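Local coordinates for Rev protein (Borrelia burgdorferi, PDB 5EQZ), which is of uncertain function but is a plasmid-encoded, mostly helical Borrelia protein, probably made as a membrane-anchored lipoprotein, at residues 40-45 with 63-68; 110-115 with 128-133. All blocks are in the same frame, centred on the assembly; numbering follows the deposited sequence.

Contact 1: residues 40-45 with 63-68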
loop_
_atom_site.group_PDB
_atom_site.type_symbol
_atom_site.label_atom_id
_atom_site.label_comp_id
_atom_site.label_asym_id
_atom_site.label_seq_id
_atom_site.Cartn_x
_atom_site.Cartn_y
_atom_site.Cartn_z
ATOM N N ASP A 40 6.390 6.913 -8.629
ATOM C CA ASP A 40 7.482 7.346 -9.497
ATOM C C ASP A 40 6.962 7.770 -10.863
ATOM O O ASP A 40 7.398 8.795 -11.412
ATOM C CB ASP A 40 8.525 6.238 -9.642
ATOM C CG ASP A 40 9.369 6.054 -8.387
ATOM O OD1 ASP A 40 10.005 4.990 -8.258
ATOM O OD2 ASP A 40 9.397 6.963 -7.529
ATOM N N LYS A 41 6.027 7.001 -11.429
ATOM C CA LYS A 41 5.435 7.385 -12.707
ATOM C C LYS A 41 4.642 8.678 -12.593
ATOM O O LYS A 41 4.647 9.497 -13.530
ATOM C CB LYS A 41 4.549 6.255 -13.236
ATOM C CG LYS A 41 5.354 5.046 -13.676
ATOM C CD LYS A 41 4.464 3.870 -13.972
ATOM C CE LYS A 41 5.293 2.662 -14.379
ATOM N NZ LYS A 41 4.403 1.505 -14.653
ATOM N N ILE A 42 3.969 8.899 -11.463
ATOM C CA ILE A 42 3.248 10.159 -11.293
ATOM C C ILE A 42 4.225 11.328 -11.255
ATOM O O ILE A 42 3.996 12.361 -11.895
ATOM C CB ILE A 42 2.362 10.113 -10.036
ATOM C CG1 ILE A 42 1.206 9.131 -10.237
ATOM C CG2 ILE A 42 1.823 11.508 -9.712
ATOM C CD1 ILE A 42 0.316 9.011 -9.031
ATOM N N ASN A 43 5.333 11.184 -10.514
ATOM C CA ASN A 43 6.323 12.258 -10.428
ATOM C C ASN A 43 6.960 12.548 -11.778
ATOM O O ASN A 43 7.254 13.706 -12.102
ATOM C CB ASN A 43 7.410 11.900 -9.410
ATOM C CG ASN A 43 6.907 11.924 -7.993
ATOM O OD1 ASN A 43 5.933 12.610 -7.684
ATOM N ND2 ASN A 43 7.592 11.202 -7.106
ATOM N N GLU A 44 7.218 11.511 -12.569
ATOM C CA GLU A 44 7.841 11.738 -13.864
ATOM C C GLU A 44 6.885 12.462 -14.812
ATOM O O GLU A 44 7.308 13.347 -15.568
ATOM C CB GLU A 44 8.326 10.405 -14.428
ATOM C CG GLU A 44 8.474 10.300 -15.925
ATOM C CD GLU A 44 8.858 8.881 -16.350
ATOM O OE1 GLU A 44 10.067 8.573 -16.385
ATOM O OE2 GLU A 44 7.948 8.064 -16.622
ATOM N N LEU A 45 5.587 12.143 -14.744
ATOM C CA LEU A 45 4.596 12.867 -15.547
ATOM C C LEU A 45 4.488 14.325 -15.125
ATOM O O LEU A 45 4.460 15.226 -15.975
ATOM C CB LEU A 45 3.228 12.193 -15.434
ATOM C CG LEU A 45 2.826 11.120 -16.434
ATOM C CD1 LEU A 45 1.439 10.595 -16.057
ATOM C CD2 LEU A 45 2.812 11.674 -17.845
ATOM N N ASN A 63 -5.896 15.602 -10.133
ATOM C CA ASN A 63 -6.731 14.483 -9.706
ATOM C C ASN A 63 -5.909 13.214 -9.531
ATOM O O ASN A 63 -6.127 12.453 -8.582
ATOM C CB ASN A 63 -7.868 14.274 -10.706
ATOM C CG ASN A 63 -8.859 15.422 -10.699
ATOM O OD1 ASN A 63 -8.934 16.183 -9.734
ATOM N ND2 ASN A 63 -9.638 15.547 -11.771
ATOM N N LEU A 64 -4.955 12.966 -10.432
ATOM C CA LEU A 64 -4.118 11.776 -10.328
ATOM C C LEU A 64 -3.288 11.781 -9.046
ATOM O O LEU A 64 -3.201 10.762 -8.347
ATOM C CB LEU A 64 -3.225 11.667 -11.560
ATOM C CG LEU A 64 -2.122 10.618 -11.516
ATOM C CD1 LEU A 64 -2.713 9.215 -11.396
ATOM C CD2 LEU A 64 -1.185 10.755 -12.730
ATOM N N GLN A 65 -2.667 12.913 -8.711
ATOM C CA GLN A 65 -1.928 12.970 -7.452
ATOM C C GLN A 65 -2.858 12.825 -6.252
ATOM O O GLN A 65 -2.539 12.093 -5.303
ATOM C CB GLN A 65 -1.121 14.263 -7.346
ATOM C CG GLN A 65 -0.222 14.547 -8.543
ATOM C CD GLN A 65 0.115 16.028 -8.670
ATOM O OE1 GLN A 65 0.724 16.600 -7.778
ATOM N NE2 GLN A 65 -0.284 16.650 -9.769
ATOM N N ASN A 66 -4.014 13.502 -6.270
ATOM C CA ASN A 66 -4.929 13.417 -5.131
ATOM C C ASN A 66 -5.369 11.977 -4.888
ATOM O O ASN A 66 -5.393 11.505 -3.739
ATOM C CB ASN A 66 -6.148 14.307 -5.346
ATOM C CG ASN A 66 -5.817 15.786 -5.256
ATOM O OD1 ASN A 66 -4.783 16.175 -4.717
ATOM N ND2 ASN A 66 -6.713 16.619 -5.773
ATOM N N SER A 67 -5.731 11.265 -5.959
ATOM C CA SER A 67 -6.185 9.880 -5.798
ATOM C C SER A 67 -5.071 8.996 -5.266
ATOM O O SER A 67 -5.313 8.128 -4.415
ATOM C CB SER A 67 -6.699 9.329 -7.129
ATOM O OG SER A 67 -7.950 9.920 -7.457
ATOM N N PHE A 68 -3.844 9.199 -5.741
ATOM C CA PHE A 68 -2.742 8.391 -5.229
ATOM C C PHE A 68 -2.518 8.649 -3.747
ATOM O O PHE A 68 -2.351 7.713 -2.960
ATOM C CB PHE A 68 -1.452 8.662 -5.991
ATOM C CG PHE A 68 -0.289 7.882 -5.446
ATOM C CD1 PHE A 68 -0.116 6.554 -5.809
ATOM C CD2 PHE A 68 0.590 8.450 -4.543
ATOM C CE1 PHE A 68 0.935 5.807 -5.283
ATOM C CE2 PHE A 68 1.641 7.704 -4.005
ATOM C CZ PHE A 68 1.814 6.384 -4.388
#
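An antiparallel pairing of helices, in a part of the chain predicted to form a coiled coil, brings Ile42 against Leu64, Gln65 and Phe68. The short axes of 40-45 and 63-68 run at 157° to each other and approach to 10.7 Å. At that separation the gap is bridged by side chains rather than by close backbones; even the nearest CA atoms, those of Ile42 and Gln65, are 7.0 Å apart.

Ile42 takes part in three of the four residue pairs and supplies nearly half of the 212 Å² buried. Its CG1 and CD1 both pack on Leu64, CD1 goes on to Phe68, and CG2 alone meets Gln65. Its CB points toward the opposite helix. CG1 lies anti to the carbonyl carbon (chi1 -69°), and with chi2 at 179° the chain runs on extended, which carries CD1 to 3.5 Å from Phe68 CB. CD1 also lies 3.8 Å from Phe68 CG, meeting the root of the ring obliquely. Ile42 and Leu64 meet end-on across the gap: Ile42 CG1 is 3.8 Å from Leu64 CD2, while Leu64 CD1 lies against Ile42 CD1. The other branch, Ile42 CG2, turns to the flank of the interface and rests 3.8 Å from Gln65 CG, so the glutamine contributes its aliphatic stem. Leu45, one turn further along, adds a looser touch, with its CD1 4.2 Å from Leu64 CD2. No hydrogen bond crosses between the segments, and the buried surface is essentially apolar.

Helix 10-24 supplies a third wall, where Leu19 receives Ile42 and Leu45. Phe68 also touches Phe35, Tyr38 and Lys39 of helix 32-48. The contact therefore belongs to the core shared by helices 10-24, 32-48 and 55-88.

Contact 2: residues 110-115 with 128-133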
loop_
_atom_site.group_PDB
_atom_site.type_symbol
_atom_site.label_atom_id
_atom_site.label_comp_id
_atom_site.label_asym_id
_atom_site.label_seq_id
_atom_site.Cartn_x
_atom_site.Cartn_y
_atom_site.Cartn_z
ATOM N N VAL A 110 0.772 -8.992 3.548
ATOM C CA VAL A 110 1.954 -9.552 4.188
ATOM C C VAL A 110 1.688 -11.032 4.454
ATOM O O VAL A 110 0.693 -11.383 5.101
ATOM C CB VAL A 110 2.295 -8.806 5.486
ATOM C CG1 VAL A 110 3.458 -9.456 6.182
ATOM C CG2 VAL A 110 2.615 -7.319 5.181
ATOM N N THR A 111 2.566 -11.889 3.940
ATOM C CA THR A 111 2.453 -13.340 4.074
ATOM C C THR A 111 3.358 -13.813 5.204
ATOM O O THR A 111 4.588 -13.709 5.099
ATOM C CB THR A 111 2.846 -14.039 2.768
ATOM O OG1 THR A 111 1.817 -13.863 1.787
ATOM C CG2 THR A 111 3.079 -15.534 2.993
ATOM N N VAL A 112 2.763 -14.329 6.278
ATOM C CA VAL A 112 3.552 -14.980 7.320
ATOM C C VAL A 112 3.166 -16.454 7.344
ATOM O O VAL A 112 2.018 -16.801 7.019
ATOM C CB VAL A 112 3.349 -14.321 8.694
ATOM C CG1 VAL A 112 3.776 -12.865 8.662
ATOM C CG2 VAL A 112 1.908 -14.446 9.151
ATOM N N PRO A 113 4.084 -17.358 7.678
ATOM C CA PRO A 113 3.697 -18.761 7.804
ATOM C C PRO A 113 2.831 -18.948 9.034
ATOM O O PRO A 113 3.103 -18.381 10.095
ATOM C CB PRO A 113 5.037 -19.489 7.940
ATOM C CG PRO A 113 5.949 -18.468 8.521
ATOM C CD PRO A 113 5.533 -17.170 7.874
ATOM N N LEU A 114 1.770 -19.732 8.876
ATOM C CA LEU A 114 0.971 -20.185 10.013
ATOM C C LEU A 114 1.743 -21.312 10.690
ATOM O O LEU A 114 1.849 -22.412 10.152
ATOM C CB LEU A 114 -0.405 -20.644 9.547
ATOM C CG LEU A 114 -1.442 -21.025 10.597
ATOM C CD1 LEU A 114 -1.590 -19.885 11.567
ATOM C CD2 LEU A 114 -2.758 -21.290 9.889
ATOM N N LEU A 115 2.337 -21.030 11.851
ATOM C CA LEU A 115 3.110 -22.049 12.568
ATOM C C LEU A 115 2.168 -22.781 13.517
ATOM O O LEU A 115 2.086 -22.496 14.716
ATOM C CB LEU A 115 4.288 -21.426 13.303
ATOM C CG LEU A 115 5.212 -20.566 12.442
ATOM C CD1 LEU A 115 6.280 -19.913 13.294
ATOM C CD2 LEU A 115 5.820 -21.421 11.351
ATOM N N LYS A 128 6.163 -11.505 15.839
ATOM C CA LYS A 128 7.398 -10.781 15.543
ATOM C C LYS A 128 7.656 -10.708 14.041
ATOM O O LYS A 128 8.012 -9.645 13.517
ATOM C CB LYS A 128 8.580 -11.442 16.264
ATOM N N ASN A 129 7.476 -11.826 13.332
ATOM C CA ASN A 129 7.693 -11.833 11.891
ATOM C C ASN A 129 6.740 -10.861 11.201
ATOM O O ASN A 129 7.160 -10.043 10.374
ATOM C CB ASN A 129 7.520 -13.257 11.351
ATOM C CG ASN A 129 7.819 -13.368 9.860
ATOM O OD1 ASN A 129 8.366 -12.450 9.250
ATOM N ND2 ASN A 129 7.446 -14.492 9.267
ATOM N N ALA A 130 5.452 -10.924 11.552
ATOM C CA ALA A 130 4.454 -10.063 10.919
ATOM C C ALA A 130 4.768 -8.590 11.145
ATOM O O ALA A 130 4.683 -7.779 10.211
ATOM C CB ALA A 130 3.061 -10.406 11.453
ATOM N N VAL A 131 5.152 -8.221 12.372
ATOM C CA VAL A 131 5.419 -6.814 12.655
ATOM C C VAL A 131 6.677 -6.350 11.930
ATOM O O VAL A 131 6.751 -5.210 11.460
ATOM C CB VAL A 131 5.507 -6.575 14.171
ATOM C CG1 VAL A 131 6.170 -5.232 14.469
ATOM C CG2 VAL A 131 4.118 -6.625 14.787
ATOM N N GLU A 132 7.687 -7.221 11.821
ATOM C CA GLU A 132 8.915 -6.832 11.133
ATOM C C GLU A 132 8.653 -6.590 9.650
ATOM O O GLU A 132 9.176 -5.626 9.070
ATOM C CB GLU A 132 10.003 -7.894 11.342
ATOM N N GLN A 133 7.808 -7.422 9.032
ATOM C CA GLN A 133 7.462 -7.211 7.628
ATOM C C GLN A 133 6.603 -5.966 7.439
ATOM O O GLN A 133 6.817 -5.197 6.493
ATOM C CB GLN A 133 6.741 -8.434 7.073
ATOM C CG GLN A 133 7.620 -9.634 6.883
ATOM C CD GLN A 133 6.977 -10.638 5.957
ATOM O OE1 GLN A 133 6.717 -10.338 4.798
ATOM N NE2 GLN A 133 6.677 -11.824 6.473
HETATM O O HOH W 1 5.004 -10.986 2.770
#
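Polar bonds between Gln133 and the backbone around Thr111 fasten an extended, irregular segment, 110-115, onto the helix carrying 128-133. Gln133 NE2 donates to Thr111 O at 3.1 Å, with an N-H...O angle of 158°. The donor sits above the carbonyl plane, 45° out of it, rather than on a lone pair. The same NE2 makes a weak bond to Asn129 OD1, one turn earlier on the helix. At the other end of the amide, Gln133 OE1 accepts a hydrogen bond from a water at 2.7 Å, and that water in turn accepts from Thr111 N at 2.9 Å. One side-chain amide thus serves both the N-H and the C=O of Thr111, one directly and one through water, and the bonds at its two ends would fix its rotation.

Apolar contacts flank this polar link. Val110 and Gln133 lie alongside, pointing opposite ways, with Val110 CG1 3.6 Å from Gln133 CB. Val110 CG1 is anti to its own backbone N (chi1 176°), a setting that lays this methyl along the glutamine from CB to its amide. Val112 uses CG1 too, packing it 3.7 Å from Ala130 CA and 3.8 Å from Ala130 CB, where the small residue lets the valine come close to the helix backbone.

A mixed contact closes the margin: Pro113 CD rests 3.6 Å from Asn129 ND2, the two side chains approaching from facing sides.

The segment lies in the loop between helix 95-107 and helix 122-142. Val110 reaches Ala105 and Ile134, on those two helices respectively. Ala130 packs helix 122-142 against Ile101 of helix 95-107 and Ile86 of helix 55-88, so the helix holding the loop is itself packed on two others.

How the contacts relate
Contacts 1 and 2 are separate sites in an elongated, mostly helical chain. Their centres lie 31 Å apart, on opposite sides of the chain's centre, and their nearest atoms are still about 17 Å from each other. They follow in series along the sequence, contact 1 closing before contact 2 opens. Helix 55-88 connects them structurally: it supplies 63-68 to contact 1, and further along, through Ile86, packs against Ala130 in contact 2. Their chemistry differs, helix-on-helix apolar packing in contact 1 and, in contact 2, a loop on a helix, joined by both polar bonds and valine packing.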